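Local coordinates for telomerase reverse transcriptase (Takifugu rubripes, PDB 4LMO), which elongates chromosome ends as the catalytic subunit of telomerase, copying a template within the enzyme's RNA, and is represented here by its RNA-binding domain, at residues R18-F23 / R81-C86; C86-L91 / L131-Q136; R90-T95 / A219-T224; H120-F125 / G215-C220. All blocks are in the same frame, centred on the assembly; numbering follows the deposited sequence.

Interaction 1 (R18-F23 / R81-C86); sequences RGMRSF and RQHRRC
Phe23 and His83 meet ring to ring at a slant. The imidazole carbon CE1 of His83 comes to the edge of the benzene ring, near its plane, and lies 3.7 Å from Phe23 CE2. With the planes at 51° and the centroids 5.6 Å apart, the pair is neither a stack nor an edge-to-face contact. At the imidazole's own edge, also near its plane, Met20 CE approaches His83 CE1 to 4.4 Å.

The contact belongs to the largely helical RNA-binding domain of telomerase: the loop of 18-23, which follows the helix bearing the TFLY RNA-binding motif, meets the end of helix 73-85. A backbone bond from Phe23 N to Met20 O closes a turn in the loop that brings Met20 and Phe23 to the same side, toward His83. Phe23 holds CG opposite its backbone N (chi1 175°), as does His83, and the two side chains, reaching out from distant backbones, slide past each other in opposite directions. Their alpha carbons are 11.0 Å apart, so side chains alone bridge the gap.

Both imidazole nitrogens have partners, which should fix the ring's rotation. NE2 pairs with OD1 of Asn26, whose ND2 in turn holds Met20 O, tying histidine and loop together. The other nitrogen, His83 ND1, is hydrogen-bonded to Tyr88 OH.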
# COMPACT_ATOMS: atom_id res chain seq x y z
N ARG A 18 10.96 -6.90 4.06
CA ARG A 18 12.29 -6.28 4.08
C ARG A 18 12.23 -4.77 4.27
O ARG A 18 13.22 -4.07 4.06
CB ARG A 18 13.06 -6.59 2.78
CG ARG A 18 13.16 -8.07 2.40
CD ARG A 18 14.27 -8.79 3.15
NE ARG A 18 14.39 -10.17 2.68
CZ ARG A 18 15.32 -11.04 3.08
NH1 ARG A 18 16.24 -10.69 3.97
NH2 ARG A 18 15.32 -12.26 2.58
N GLY A 19 11.07 -4.26 4.68
CA GLY A 19 10.91 -2.83 4.90
C GLY A 19 10.52 -2.03 3.67
O GLY A 19 10.27 -2.60 2.60
N MET A 20 10.50 -0.71 3.82
CA MET A 20 9.91 0.20 2.85
C MET A 20 10.70 0.42 1.56
O MET A 20 10.17 1.00 0.60
CB MET A 20 9.60 1.55 3.52
CG MET A 20 8.46 1.49 4.52
SD MET A 20 6.90 1.02 3.75
CE MET A 20 6.46 2.54 2.92
N ARG A 21 11.95 -0.03 1.52
CA ARG A 21 12.81 0.19 0.36
C ARG A 21 12.25 -0.42 -0.93
O ARG A 21 12.37 0.16 -2.01
CB ARG A 21 14.23 -0.31 0.62
CG ARG A 21 15.31 0.44 -0.15
CD ARG A 21 16.71 -0.01 0.24
NE ARG A 21 17.06 0.37 1.61
CZ ARG A 21 17.65 1.51 1.96
NH1 ARG A 21 17.97 2.41 1.04
NH2 ARG A 21 17.93 1.75 3.24
N SER A 22 11.62 -1.59 -0.82
CA SER A 22 11.03 -2.26 -1.98
C SER A 22 9.53 -2.00 -2.14
O SER A 22 8.85 -2.67 -2.91
CB SER A 22 11.32 -3.77 -1.94
OG SER A 22 10.82 -4.36 -0.75
N PHE A 23 9.02 -1.00 -1.41
CA PHE A 23 7.62 -0.58 -1.53
C PHE A 23 7.39 0.16 -2.85
O PHE A 23 8.22 0.96 -3.27
CB PHE A 23 7.22 0.30 -0.34
CG PHE A 23 5.83 0.88 -0.43
CD1 PHE A 23 4.71 0.05 -0.40
CD2 PHE A 23 5.65 2.25 -0.53
CE1 PHE A 23 3.44 0.59 -0.48
CE2 PHE A 23 4.37 2.79 -0.61
CZ PHE A 23 3.27 1.96 -0.59
N ARG A 81 4.37 13.35 -2.89
CA ARG A 81 5.10 14.27 -2.03
C ARG A 81 4.83 13.96 -0.56
O ARG A 81 5.74 14.00 0.28
CB ARG A 81 4.69 15.71 -2.35
CG ARG A 81 5.80 16.74 -2.29
CD ARG A 81 5.59 17.79 -3.37
NE ARG A 81 4.20 18.25 -3.41
CZ ARG A 81 3.52 18.51 -4.52
NH1 ARG A 81 4.08 18.37 -5.71
NH2 ARG A 81 2.26 18.91 -4.43
N GLN A 82 3.57 13.65 -0.25
CA GLN A 82 3.16 13.28 1.10
C GLN A 82 3.70 11.91 1.49
O GLN A 82 3.95 11.65 2.67
CB GLN A 82 1.63 13.33 1.23
CG GLN A 82 1.05 14.73 1.19
CD GLN A 82 -0.46 14.76 1.37
OE1 GLN A 82 -1.05 13.86 1.96
NE2 GLN A 82 -1.09 15.81 0.86
N HIS A 83 3.88 11.03 0.51
CA HIS A 83 4.50 9.73 0.72
C HIS A 83 5.96 9.86 1.06
O HIS A 83 6.46 9.14 1.93
CB HIS A 83 4.34 8.84 -0.51
CG HIS A 83 5.36 7.72 -0.59
ND1 HIS A 83 5.37 6.70 0.28
CD2 HIS A 83 6.42 7.52 -1.46
CE1 HIS A 83 6.39 5.87 -0.02
NE2 HIS A 83 7.04 6.38 -1.08
N ARG A 84 6.66 10.76 0.38
CA ARG A 84 8.09 10.96 0.59
C ARG A 84 8.39 11.67 1.91
O ARG A 84 9.50 11.56 2.44
CB ARG A 84 8.72 11.71 -0.59
CG ARG A 84 8.75 10.88 -1.87
CD ARG A 84 9.52 11.57 -2.98
NE ARG A 84 9.48 10.76 -4.20
CZ ARG A 84 8.77 11.05 -5.29
NH1 ARG A 84 8.04 12.16 -5.35
NH2 ARG A 84 8.81 10.22 -6.33
N ARG A 85 7.40 12.37 2.44
CA ARG A 85 7.51 13.06 3.73
C ARG A 85 6.92 12.24 4.89
O ARG A 85 7.09 12.60 6.06
CB ARG A 85 6.84 14.44 3.67
CG ARG A 85 7.60 15.48 2.86
CD ARG A 85 7.10 16.89 3.14
NE ARG A 85 5.96 17.27 2.31
CZ ARG A 85 4.68 17.17 2.68
NH1 ARG A 85 4.35 16.71 3.88
NH2 ARG A 85 3.72 17.55 1.84
N CYS A 86 6.23 11.15 4.56
CA CYS A 86 5.58 10.30 5.56
C CYS A 86 6.60 9.59 6.45
O CYS A 86 7.55 8.99 5.94
CB CYS A 86 4.67 9.28 4.87
SG CYS A 86 3.57 8.38 5.99

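Interaction 2 (C86-L91 / L131-Q136)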
# COMPACT_ATOMS: atom_id res chain seq x y z
N CYS A 86 6.23 11.15 4.56
CA CYS A 86 5.58 10.30 5.56
C CYS A 86 6.60 9.59 6.45
O CYS A 86 7.55 8.99 5.94
CB CYS A 86 4.67 9.28 4.87
SG CYS A 86 3.57 8.38 5.99
N PRO A 87 6.41 9.66 7.78
CA PRO A 87 7.35 9.07 8.73
C PRO A 87 6.96 7.64 9.10
O PRO A 87 6.57 7.37 10.24
CB PRO A 87 7.25 10.00 9.94
CG PRO A 87 5.85 10.56 9.87
CD PRO A 87 5.31 10.34 8.48
N TYR A 88 7.07 6.72 8.14
CA TYR A 88 6.59 5.35 8.29
C TYR A 88 7.08 4.63 9.55
O TYR A 88 6.31 3.90 10.18
CB TYR A 88 6.90 4.52 7.05
CG TYR A 88 6.09 4.92 5.84
CD1 TYR A 88 6.64 5.70 4.83
CD2 TYR A 88 4.76 4.52 5.71
CE1 TYR A 88 5.89 6.07 3.72
CE2 TYR A 88 4.00 4.88 4.61
CZ TYR A 88 4.57 5.65 3.62
OH TYR A 88 3.82 6.01 2.52
N SER A 89 8.35 4.84 9.90
CA SER A 89 8.93 4.26 11.10
C SER A 89 8.24 4.77 12.36
O SER A 89 7.89 3.98 13.23
CB SER A 89 10.43 4.52 11.16
OG SER A 89 11.10 3.82 10.13
N ARG A 90 8.03 6.09 12.44
CA ARG A 90 7.29 6.70 13.55
C ARG A 90 5.88 6.12 13.68
O ARG A 90 5.45 5.77 14.78
CB ARG A 90 7.20 8.22 13.39
CG ARG A 90 8.43 9.00 13.83
CD ARG A 90 8.02 10.36 14.37
NE ARG A 90 9.04 11.38 14.15
CZ ARG A 90 9.00 12.31 13.20
NH1 ARG A 90 7.98 12.36 12.35
NH2 ARG A 90 9.98 13.20 13.09
N LEU A 91 5.18 6.01 12.55
CA LEU A 91 3.81 5.49 12.54
C LEU A 91 3.73 4.01 12.93
O LEU A 91 2.76 3.59 13.56
CB LEU A 91 3.13 5.75 11.19
CG LEU A 91 2.81 7.21 10.86
CD1 LEU A 91 2.38 7.35 9.41
CD2 LEU A 91 1.75 7.79 11.79
N LEU A 131 -4.26 8.39 5.88
CA LEU A 131 -4.52 9.77 6.27
C LEU A 131 -3.35 10.72 5.97
O LEU A 131 -3.57 11.88 5.62
CB LEU A 131 -4.88 9.85 7.76
CG LEU A 131 -6.28 9.41 8.20
CD1 LEU A 131 -6.37 9.34 9.72
CD2 LEU A 131 -7.36 10.33 7.65
N ALA A 132 -2.12 10.22 6.11
CA ALA A 132 -0.93 11.04 5.91
C ALA A 132 -0.54 11.20 4.43
O ALA A 132 0.08 12.19 4.05
CB ALA A 132 0.24 10.49 6.71
N VAL A 133 -0.91 10.22 3.61
CA VAL A 133 -0.47 10.17 2.21
C VAL A 133 -1.55 10.57 1.20
O VAL A 133 -1.28 11.37 0.30
CB VAL A 133 0.15 8.79 1.86
CG1 VAL A 133 0.55 8.71 0.40
CG2 VAL A 133 1.35 8.50 2.75
N ILE A 134 -2.76 10.05 1.36
CA ILE A 134 -3.82 10.28 0.37
C ILE A 134 -4.47 11.65 0.54
O ILE A 134 -5.11 11.90 1.57
CB ILE A 134 -4.90 9.17 0.39
CG1 ILE A 134 -4.28 7.76 0.40
CG2 ILE A 134 -5.88 9.34 -0.77
CD1 ILE A 134 -3.28 7.47 -0.70
N PRO A 135 -4.31 12.55 -0.46
CA PRO A 135 -4.95 13.87 -0.38
C PRO A 135 -6.47 13.73 -0.23
O PRO A 135 -7.08 12.91 -0.91
CB PRO A 135 -4.60 14.51 -1.73
CG PRO A 135 -3.37 13.80 -2.18
CD PRO A 135 -3.55 12.39 -1.70
N GLN A 136 -7.04 14.53 0.67
CA GLN A 136 -8.45 14.43 1.04
C GLN A 136 -9.42 14.57 -0.13
O GLN A 136 -10.45 13.89 -0.17
CB GLN A 136 -8.78 15.44 2.16
CG GLN A 136 -10.27 15.61 2.50
CD GLN A 136 -10.96 14.34 2.97
OE1 GLN A 136 -10.35 13.46 3.57
NE2 GLN A 136 -12.26 14.24 2.69
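Cys86, Tyr88, Ala132 and Val133 form a small patch made by van der Waals contact, with no hydrogen bond between 86-91 and 131-136. The sulfur contacts come first. Cys86 SG lies 4.0 Å from Ala132 CB and 3.9 Å from Val133 CG2, so one thiol touches two consecutive residues at the end of helix 119-133. It is turned there because SG stands opposite the backbone N (chi1 -169°). The same sulfur sits over the centre of the Tyr88 ring, 3.7 Å above its plane, so that it touches both the ring face and the helix end.

The second kind of contact is methyl against phenol. Tyr88 and Val133 cross at about a right angle, and Val133 CG2 comes within 3.5 Å of Tyr88 OH. That hydroxyl has its polar partner in His83, so the methyl merely packs beside an oxygen already engaged.

Backbone bonds shape the first segment. Pro87 is the centre of an inverse gamma turn, with a weak bond of 3.2 Å from Tyr88 N to Cys86 O, and it also takes the N-cap position of the next helix, where its O accepts Leu91 N at 3.0 Å. The result is a tight turn between helices 73-85 and 88-93.

Around this turn, helix 73-85 supplies Leu79 against Val133, while helix 191-220 passes alongside with Phe212 on Val133 and Leu216 on Tyr88. The patch thus joins the 73-85/88-93 corner to the C-terminal end of helix 119-133.

Interaction 3 (R90-T95 / A219-T224)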
# COMPACT_ATOMS: atom_id res chain seq x y z
N ARG A 90 8.03 6.09 12.44
CA ARG A 90 7.29 6.70 13.55
C ARG A 90 5.88 6.12 13.68
O ARG A 90 5.45 5.77 14.78
CB ARG A 90 7.20 8.22 13.39
CG ARG A 90 8.43 9.00 13.83
CD ARG A 90 8.02 10.36 14.37
NE ARG A 90 9.04 11.38 14.15
CZ ARG A 90 9.00 12.31 13.20
NH1 ARG A 90 7.98 12.36 12.35
NH2 ARG A 90 9.98 13.20 13.09
N LEU A 91 5.18 6.01 12.55
CA LEU A 91 3.81 5.49 12.54
C LEU A 91 3.73 4.01 12.93
O LEU A 91 2.76 3.59 13.56
CB LEU A 91 3.13 5.75 11.19
CG LEU A 91 2.81 7.21 10.86
CD1 LEU A 91 2.38 7.35 9.41
CD2 LEU A 91 1.75 7.79 11.79
N LEU A 92 4.74 3.23 12.55
CA LEU A 92 4.86 1.85 13.03
C LEU A 92 5.19 1.83 14.53
O LEU A 92 4.69 0.98 15.26
CB LEU A 92 5.94 1.09 12.25
CG LEU A 92 5.62 0.59 10.83
CD1 LEU A 92 6.90 0.29 10.07
CD2 LEU A 92 4.70 -0.63 10.85
N GLN A 93 6.02 2.78 14.96
CA GLN A 93 6.44 2.87 16.36
C GLN A 93 5.35 3.38 17.28
O GLN A 93 5.40 3.17 18.50
CB GLN A 93 7.69 3.75 16.49
CG GLN A 93 9.00 3.01 16.22
CD GLN A 93 9.22 1.84 17.16
OE1 GLN A 93 9.29 0.69 16.73
NE2 GLN A 93 9.32 2.12 18.45
N LYS A 94 4.35 4.06 16.72
CA LYS A 94 3.23 4.56 17.50
C LYS A 94 1.95 3.75 17.27
O LYS A 94 0.87 4.15 17.71
CB LYS A 94 3.02 6.07 17.27
CG LYS A 94 2.36 6.43 15.94
CD LYS A 94 2.87 7.76 15.39
CE LYS A 94 2.43 8.96 16.22
NZ LYS A 94 2.64 10.23 15.48
N THR A 95 2.08 2.60 16.60
CA THR A 95 0.97 1.66 16.44
C THR A 95 1.32 0.25 16.91
O THR A 95 0.57 -0.35 17.67
CB THR A 95 0.40 1.62 15.00
OG1 THR A 95 1.46 1.38 14.06
CG2 THR A 95 -0.31 2.93 14.65
N ALA A 219 5.58 -5.08 2.88
CA ALA A 219 6.90 -4.51 3.17
C ALA A 219 7.25 -4.53 4.66
O ALA A 219 8.33 -5.00 5.04
CB ALA A 219 7.00 -3.11 2.60
N CYS A 220 6.33 -4.03 5.49
CA CYS A 220 6.61 -3.77 6.91
C CYS A 220 6.42 -4.97 7.83
O CYS A 220 6.90 -4.97 8.96
CB CYS A 220 5.75 -2.61 7.41
SG CYS A 220 5.96 -1.09 6.47
N PHE A 221 5.72 -6.00 7.35
CA PHE A 221 5.40 -7.15 8.17
C PHE A 221 5.75 -8.46 7.47
O PHE A 221 5.96 -8.49 6.26
CB PHE A 221 3.91 -7.15 8.54
CG PHE A 221 3.47 -5.95 9.32
CD1 PHE A 221 3.54 -5.94 10.71
CD2 PHE A 221 2.99 -4.82 8.68
CE1 PHE A 221 3.14 -4.83 11.44
CE2 PHE A 221 2.58 -3.70 9.40
CZ PHE A 221 2.66 -3.71 10.78
N TYR A 222 5.81 -9.53 8.26
CA TYR A 222 5.81 -10.88 7.70
C TYR A 222 4.78 -11.72 8.44
O TYR A 222 4.86 -11.90 9.66
CB TYR A 222 7.19 -11.53 7.77
CG TYR A 222 7.24 -12.88 7.07
CD1 TYR A 222 7.60 -12.97 5.72
CD2 TYR A 222 6.90 -14.05 7.74
CE1 TYR A 222 7.64 -14.19 5.08
CE2 TYR A 222 6.94 -15.28 7.10
CZ TYR A 222 7.31 -15.35 5.77
OH TYR A 222 7.34 -16.57 5.14
N ALA A 223 3.80 -12.22 7.70
CA ALA A 223 2.77 -13.07 8.27
C ALA A 223 3.15 -14.54 8.14
O ALA A 223 3.67 -14.97 7.11
CB ALA A 223 1.43 -12.81 7.60
N THR A 224 2.89 -15.30 9.21
CA THR A 224 3.14 -16.74 9.24
C THR A 224 1.93 -17.46 9.85
O THR A 224 1.16 -16.87 10.61
CB THR A 224 4.44 -17.08 9.99
OG1 THR A 224 4.74 -18.47 9.84
CG2 THR A 224 4.35 -16.74 11.48
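Leu92 splits its two methyls between Cys220 and Phe221, the residues at which helix 191-220 gives way to strand 221-224. Its CG lies beside the backbone N and opposite the carbonyl carbon (chi1 -77°), an orientation that directs the fork at the junction. CD1 reaches Cys220 SG at 4.0 Å, while CD2 meets Phe221 CZ at 3.7 Å, approaching the ring obliquely. The bond to Phe221 CB points to one side, but with CG also opposite the carbonyl carbon (chi1 -61°) the far end of the ring swings back, and the two side chains slide past each other in opposite directions. An alanine in place of Leu92 would lose both methyls and is likely to leave a gap between helix 88-93 and the junction, with Cys220 SG and the end of the Phe221 ring losing a packing partner.

The helix end is tied off by Thr95, whose OG1 donates to Leu91 O at 2.6 Å, lying in the carbonyl plane on a lone pair. Phe125 of helix 119-133 and Arg237 of strand 234-237 also touch Leu92. Helix 88-93 is seated on the root of the antiparallel pair 221-224/234-237, one of the few beta elements in the telomerase RNA-binding domain.

Interaction 4 (H120-F125 / G215-C220); sequences HRVYLF and GLVRAC
Val122 and Val217 mark the nearest approach of the two backbones, with alpha carbons 7.6 Å apart, and Phe125 lies across from Leu216 at the wider CA spacing of 9.2 Å. Both segments are fully helical. Their axes come no closer than 11.0 Å, and the chain directions make an angle of 113°, a steep crossing somewhat past perpendicular. At such a separation it is side chains that must fill the interface.

At the tighter point the two valines do so methyl to methyl: Val122 CG1 lies 4.0 Å from Val217 CG2, and the side chains cross at about a right angle. Where the backbones are further apart, a phenylalanine spans the gap. Phe125 has CG opposite its backbone N (chi1 164°), which carries the ring toward helix 191-220. There CE2 packs 4.1 Å from Leu216 CB, and CZ lies 3.9 Å from Cys220 SG. The thiol makes a sulfur-aromatic contact of the oblique sort, with Cys220 SG 4.9 Å from the Phe125 centroid and 61° off the ring normal. All five touching residues are buried, and no hydrogen bond joins the two segments.

The contact joins helices 119-133 and 191-220 in the core of the telomerase RNA-binding domain. Helix 88-93 closes one side, where Tyr88 touches Leu216. Met20 of the N-terminal loop reaches Leu216 and Cys220, and Phe235 of strand 234-237 lies against both valines.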
# COMPACT_ATOMS: atom_id res chain seq x y z
N HIS A 120 -5.82 -5.71 13.99
CA HIS A 120 -6.37 -4.41 14.37
C HIS A 120 -5.31 -3.35 14.51
O HIS A 120 -5.55 -2.17 14.24
CB HIS A 120 -7.18 -4.52 15.66
CG HIS A 120 -6.43 -5.19 16.80
ND1 HIS A 120 -6.05 -4.52 17.90
CD2 HIS A 120 -6.00 -6.50 16.96
CE1 HIS A 120 -5.41 -5.36 18.73
NE2 HIS A 120 -5.37 -6.57 18.15
N ARG A 121 -4.11 -3.77 14.93
CA ARG A 121 -2.93 -2.91 14.99
C ARG A 121 -2.39 -2.61 13.60
O ARG A 121 -1.99 -1.48 13.31
CB ARG A 121 -1.84 -3.56 15.84
CG ARG A 121 -2.16 -3.63 17.31
CD ARG A 121 -1.86 -2.29 17.95
NE ARG A 121 -2.83 -1.96 18.99
CZ ARG A 121 -2.86 -0.81 19.64
NH1 ARG A 121 -1.96 0.14 19.38
NH2 ARG A 121 -3.79 -0.60 20.57
N VAL A 122 -2.38 -3.63 12.75
CA VAL A 122 -1.97 -3.48 11.36
C VAL A 122 -2.94 -2.54 10.64
O VAL A 122 -2.53 -1.77 9.76
CB VAL A 122 -1.87 -4.85 10.64
CG1 VAL A 122 -1.62 -4.67 9.15
CG2 VAL A 122 -0.77 -5.69 11.27
N TYR A 123 -4.21 -2.58 11.04
CA TYR A 123 -5.18 -1.61 10.54
C TYR A 123 -4.83 -0.17 10.95
O TYR A 123 -4.85 0.73 10.12
CB TYR A 123 -6.61 -1.95 10.97
CG TYR A 123 -7.58 -0.83 10.71
CD1 TYR A 123 -8.00 -0.53 9.41
CD2 TYR A 123 -8.06 -0.03 11.75
CE1 TYR A 123 -8.88 0.51 9.15
CE2 TYR A 123 -8.94 1.02 11.50
CZ TYR A 123 -9.34 1.28 10.21
OH TYR A 123 -10.21 2.32 9.96
N LEU A 124 -4.53 0.04 12.23
CA LEU A 124 -4.24 1.39 12.73
C LEU A 124 -3.06 2.03 12.00
O LEU A 124 -3.14 3.19 11.59
CB LEU A 124 -4.00 1.38 14.25
CG LEU A 124 -5.19 1.02 15.15
CD1 LEU A 124 -4.72 0.77 16.58
CD2 LEU A 124 -6.27 2.10 15.12
N PHE A 125 -1.99 1.26 11.82
CA PHE A 125 -0.84 1.69 11.03
C PHE A 125 -1.23 2.05 9.59
O PHE A 125 -0.91 3.13 9.10
CB PHE A 125 0.26 0.62 11.01
CG PHE A 125 1.28 0.82 9.93
CD1 PHE A 125 2.18 1.88 9.97
CD2 PHE A 125 1.34 -0.06 8.85
CE1 PHE A 125 3.11 2.06 8.97
CE2 PHE A 125 2.28 0.11 7.84
CZ PHE A 125 3.17 1.18 7.90
N GLY A 215 0.64 -3.41 -0.14
CA GLY A 215 2.06 -3.06 -0.29
C GLY A 215 2.72 -2.78 1.05
O GLY A 215 3.80 -3.30 1.34
N LEU A 216 2.07 -1.96 1.87
CA LEU A 216 2.57 -1.62 3.19
C LEU A 216 2.67 -2.85 4.09
O LEU A 216 3.67 -3.04 4.79
CB LEU A 216 1.67 -0.57 3.85
CG LEU A 216 1.57 0.78 3.12
CD1 LEU A 216 0.45 1.62 3.70
CD2 LEU A 216 2.90 1.52 3.17
N VAL A 217 1.64 -3.69 4.06
CA VAL A 217 1.60 -4.92 4.83
C VAL A 217 2.74 -5.86 4.38
O VAL A 217 3.47 -6.39 5.22
CB VAL A 217 0.22 -5.61 4.73
CG1 VAL A 217 0.20 -6.92 5.51
CG2 VAL A 217 -0.87 -4.68 5.25
N ARG A 218 2.88 -6.03 3.07
CA ARG A 218 3.96 -6.85 2.49
C ARG A 218 5.36 -6.39 2.89
O ARG A 218 6.22 -7.21 3.21
CB ARG A 218 3.86 -6.89 0.96
CG ARG A 218 3.09 -8.08 0.40
CD ARG A 218 3.10 -8.11 -1.12
NE ARG A 218 4.44 -7.97 -1.70
CZ ARG A 218 5.31 -8.96 -1.87
NH1 ARG A 218 5.01 -10.20 -1.52
NH2 ARG A 218 6.50 -8.70 -2.40
N ALA A 219 5.58 -5.08 2.88
CA ALA A 219 6.90 -4.51 3.17
C ALA A 219 7.25 -4.53 4.66
O ALA A 219 8.33 -5.00 5.04
CB ALA A 219 7.00 -3.11 2.60
N CYS A 220 6.33 -4.03 5.49
CA CYS A 220 6.61 -3.77 6.91
C CYS A 220 6.42 -4.97 7.83
O CYS A 220 6.90 -4.97 8.96
CB CYS A 220 5.75 -2.61 7.41
SG CYS A 220 5.96 -1.09 6.47

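The four contacts illustrate how a small helical domain builds one core from distant pieces of chain. Interactions 3 and 4 are closest, with centres about 6 Å apart, and both end on helix 191-220, sharing Ala219 and Cys220. Interactions 1 and 2 lie about 9 Å apart and share Cys86, at the turn between helix 73-85 and helix 88-93; the second of these is used by interactions 2 and 3. Helix 119-133 contributes to interactions 2 and 4, whose segments alternate along the chain, whereas interaction 1 closes before the other three open. Met20 SD on Cys220 SG links the first contact to the last two, joining the N-terminal linker to the body of the RNA-binding domain.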